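Methylenetetrahydrofolate--tRNA-(uracil-5-)-methyltransferase TrmFO (Thermus thermophilus, PDB 3G5S) probably catalyses the folate- and FAD-dependent methylation of uridine 54 in tRNA to 5-methyluridine, using methylenetetrahydrofolate and NADH or NADPH. Local coordinates at residues L154-A159 against R309-N314. Residues are numbered along the deposited sequence; the frame is centred on the assembly and turned at random.
With GSH (glutathione), chain C; EDO (1,2-ethanediol), chain F.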
loop_
_atom_site.group_PDB
_atom_site.type_symbol
_atom_site.label_atom_id
_atom_site.label_comp_id
_atom_site.label_asym_id
_atom_site.label_seq_id
_atom_site.Cartn_x
_atom_site.Cartn_y
_atom_site.Cartn_z
ATOM N N LEU A 154 -4.552 -15.071 -0.717
ATOM C CA LEU A 154 -5.451 -13.999 -0.325
ATOM C C LEU A 154 -5.479 -13.940 1.196
ATOM O O LEU A 154 -5.624 -14.968 1.856
ATOM C CB LEU A 154 -6.858 -14.212 -0.891
ATOM C CG LEU A 154 -7.904 -13.158 -0.524
ATOM C CD1 LEU A 154 -8.933 -12.988 -1.630
ATOM C CD2 LEU A 154 -8.588 -13.504 0.798
ATOM N N ALA A 155 -5.303 -12.743 1.743
ATOM C CA ALA A 155 -5.347 -12.522 3.178
ATOM C C ALA A 155 -6.575 -11.699 3.534
ATOM O O ALA A 155 -7.087 -10.945 2.702
ATOM C CB ALA A 155 -4.079 -11.821 3.638
ATOM N N TYR A 156 -7.033 -11.842 4.779
ATOM C CA TYR A 156 -8.201 -11.117 5.270
ATOM C C TYR A 156 -7.840 -10.003 6.247
ATOM O O TYR A 156 -8.699 -9.205 6.613
ATOM C CB TYR A 156 -9.195 -12.072 5.929
ATOM C CG TYR A 156 -9.867 -13.003 4.952
ATOM C CD1 TYR A 156 -10.857 -12.544 4.096
ATOM C CD2 TYR A 156 -9.507 -14.339 4.880
ATOM C CE1 TYR A 156 -11.471 -13.394 3.192
ATOM C CE2 TYR A 156 -10.115 -15.196 3.985
ATOM C CZ TYR A 156 -11.096 -14.718 3.143
ATOM O OH TYR A 156 -11.703 -15.573 2.250
ATOM N N TYR A 157 -6.587 -9.968 6.688
ATOM C CA TYR A 157 -6.105 -8.901 7.559
ATOM C C TYR A 157 -4.654 -8.632 7.218
ATOM O O TYR A 157 -3.971 -9.496 6.673
ATOM C CB TYR A 157 -6.273 -9.257 9.046
ATOM C CG TYR A 157 -5.451 -10.429 9.549
ATOM C CD1 TYR A 157 -4.125 -10.266 9.934
ATOM C CD2 TYR A 157 -6.018 -11.689 9.679
ATOM C CE1 TYR A 157 -3.381 -11.337 10.412
ATOM C CE2 TYR A 157 -5.284 -12.762 10.156
ATOM C CZ TYR A 157 -3.967 -12.580 10.522
ATOM O OH TYR A 157 -3.235 -13.647 10.998
ATOM N N ASP A 158 -4.125 -7.469 7.598
ATOM C CA ASP A 158 -2.730 -7.144 7.242
ATOM C C ASP A 158 -1.621 -7.433 8.282
ATOM O O ASP A 158 -0.640 -8.109 7.969
ATOM C CB ASP A 158 -2.600 -5.725 6.674
ATOM C CG ASP A 158 -3.366 -4.694 7.469
ATOM O OD1 ASP A 158 -3.615 -4.914 8.675
ATOM O OD2 ASP A 158 -3.707 -3.647 6.877
ATOM N N ALA A 159 -1.759 -6.915 9.497
ATOM C CA ALA A 159 -0.785 -7.198 10.551
ATOM C C ALA A 159 0.644 -6.848 10.127
ATOM O O ALA A 159 1.560 -7.655 10.244
ATOM C CB ALA A 159 -0.870 -8.657 10.987
ATOM N N ARG A 309 -8.695 -5.355 9.574
ATOM C CA ARG A 309 -9.431 -6.100 8.579
ATOM C C ARG A 309 -9.149 -5.492 7.209
ATOM O O ARG A 309 -9.349 -4.294 6.999
ATOM C CB ARG A 309 -10.917 -6.027 8.913
ATOM C CG ARG A 309 -11.831 -6.534 7.838
ATOM C CD ARG A 309 -11.936 -8.040 7.865
ATOM N NE ARG A 309 -12.902 -8.477 6.870
ATOM C CZ ARG A 309 -12.594 -8.735 5.605
ATOM N NH1 ARG A 309 -11.342 -8.622 5.191
ATOM N NH2 ARG A 309 -13.536 -9.113 4.754
ATOM N N ASN A 310 -8.683 -6.322 6.284
ATOM C CA ASN A 310 -8.183 -5.835 5.003
ATOM C C ASN A 310 -7.971 -7.016 4.075
ATOM O O ASN A 310 -6.995 -7.741 4.216
ATOM C CB ASN A 310 -6.849 -5.095 5.231
ATOM C CG ASN A 310 -6.333 -4.362 3.989
ATOM O OD1 ASN A 310 -6.691 -3.211 3.732
ATOM N ND2 ASN A 310 -5.449 -5.014 3.237
ATOM N N THR A 311 -8.886 -7.219 3.133
ATOM C CA THR A 311 -8.717 -8.264 2.128
ATOM C C THR A 311 -7.772 -7.806 1.033
ATOM O O THR A 311 -7.961 -6.741 0.443
ATOM C CB THR A 311 -10.052 -8.653 1.516
ATOM O OG1 THR A 311 -10.852 -9.252 2.538
ATOM C CG2 THR A 311 -9.857 -9.655 0.405
ATOM N N TYR A 312 -6.757 -8.616 0.757
ATOM C CA TYR A 312 -5.809 -8.292 -0.295
ATOM C C TYR A 312 -5.096 -9.535 -0.809
ATOM O O TYR A 312 -5.021 -10.561 -0.129
ATOM C CB TYR A 312 -4.799 -7.223 0.179
ATOM C CG TYR A 312 -3.806 -7.723 1.207
ATOM C CD1 TYR A 312 -4.172 -7.889 2.538
ATOM C CD2 TYR A 312 -2.502 -8.034 0.851
ATOM C CE1 TYR A 312 -3.266 -8.353 3.477
ATOM C CE2 TYR A 312 -1.588 -8.495 1.786
ATOM C CZ TYR A 312 -1.977 -8.656 3.102
ATOM O OH TYR A 312 -1.088 -9.120 4.051
ATOM N N LEU A 313 -4.572 -9.413 -2.019
ATOM C CA LEU A 313 -3.843 -10.475 -2.690
ATOM C C LEU A 313 -2.341 -10.420 -2.454
ATOM O O LEU A 313 -1.772 -9.353 -2.194
ATOM C CB LEU A 313 -4.079 -10.374 -4.193
ATOM C CG LEU A 313 -5.526 -10.585 -4.627
ATOM C CD1 LEU A 313 -5.688 -10.159 -6.068
ATOM C CD2 LEU A 313 -5.949 -12.041 -4.437
ATOM N N ASN A 314 -1.704 -11.578 -2.581
ATOM C CA ASN A 314 -0.260 -11.647 -2.576
ATOM C C ASN A 314 0.244 -11.163 -3.923
ATOM O O ASN A 314 0.404 -11.935 -4.867
ATOM C CB ASN A 314 0.222 -13.067 -2.289
ATOM C CG ASN A 314 1.685 -13.095 -1.938
ATOM O OD1 ASN A 314 2.507 -12.538 -2.667
ATOM N ND2 ASN A 314 2.019 -13.705 -0.805
HETATM N N1 GSH C . -1.420 -10.648 6.530
HETATM C CA1 GSH C . -0.904 -11.825 5.858
HETATM C C1 GSH C . -1.676 -13.090 6.198
HETATM O O11 GSH C . -2.833 -12.979 6.969
HETATM O O12 GSH C . -1.466 -14.083 5.583
HETATM C CB1 GSH C . 0.606 -12.004 5.996
HETATM C CG1 GSH C . 1.124 -12.683 7.259
HETATM C CD1 GSH C . 1.017 -11.931 8.583
HETATM O OE1 GSH C . 0.367 -10.943 8.709
HETATM N N2 GSH C . 1.762 -12.459 9.691
HETATM C CA2 GSH C . 1.806 -11.762 10.937
HETATM C C2 GSH C . 3.150 -11.079 11.172
HETATM O O2 GSH C . 4.059 -11.690 11.629
HETATM C CB2 GSH C . 1.462 -12.765 12.026
HETATM S SG2 GSH C . 1.213 -12.105 13.688
HETATM N N3 GSH C . 3.140 -9.633 11.269
HETATM C CA3 GSH C . 4.347 -8.940 11.666
HETATM C C3 GSH C . 5.412 -8.866 10.581
HETATM O O31 GSH C . 6.577 -8.901 10.829
HETATM O O32 GSH C . 4.962 -9.039 9.288
HETATM C C1 EDO F . -0.789 -12.141 1.506
HETATM O O1 EDO F . 0.315 -12.309 2.400
HETATM C C2 EDO F . -1.466 -13.493 1.329
HETATM O O2 EDO F . -0.526 -14.395 0.738
#
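Leu154 lays its CD1 4.0 Å from CG2 of Thr311 and also meets Leu313, its antiparallel non-hydrogen-bonded partner. Ala155 and Tyr312 form the hydrogen-bonded pair; Ala155 N reaches Tyr312 O at 2.9 Å. On their face of the ribbon, Ala155 CB rests 3.6 Å from Tyr312 CE1. The register then slips by one residue, a beta bulge. Here Tyr156 O accepts two bonds, from Asn310 N (2.9 Å) and, more bent, from Arg309 NH1 (3.1 Å). The Arg309 chain starts away from Tyr156 but turns at its second torsion (81°), bringing NH1 back. A straight, in-plane bond from NH1 to Thr311 OG1 helps hold the guanidinium there. Tyr157 O lies near the edge of the Tyr312 ring and accepts a bond from glutathione N1 (2.8 Å). Asp158 O and Tyr312 OH bind the same nitrogen, so both segments build this end of the glutathione pocket. Tyr312 OH is also hydrogen-bonded to Phe390 O. A leucine in place of Tyr312 would probably cost N1 one of these three partners and leave Phe390 O without the hydroxyl. The two-strand ribbon lies beside helix 139-149, which Leu154 and Tyr156 touch, and Asn314 caps helix 315-318 through Arg317 N.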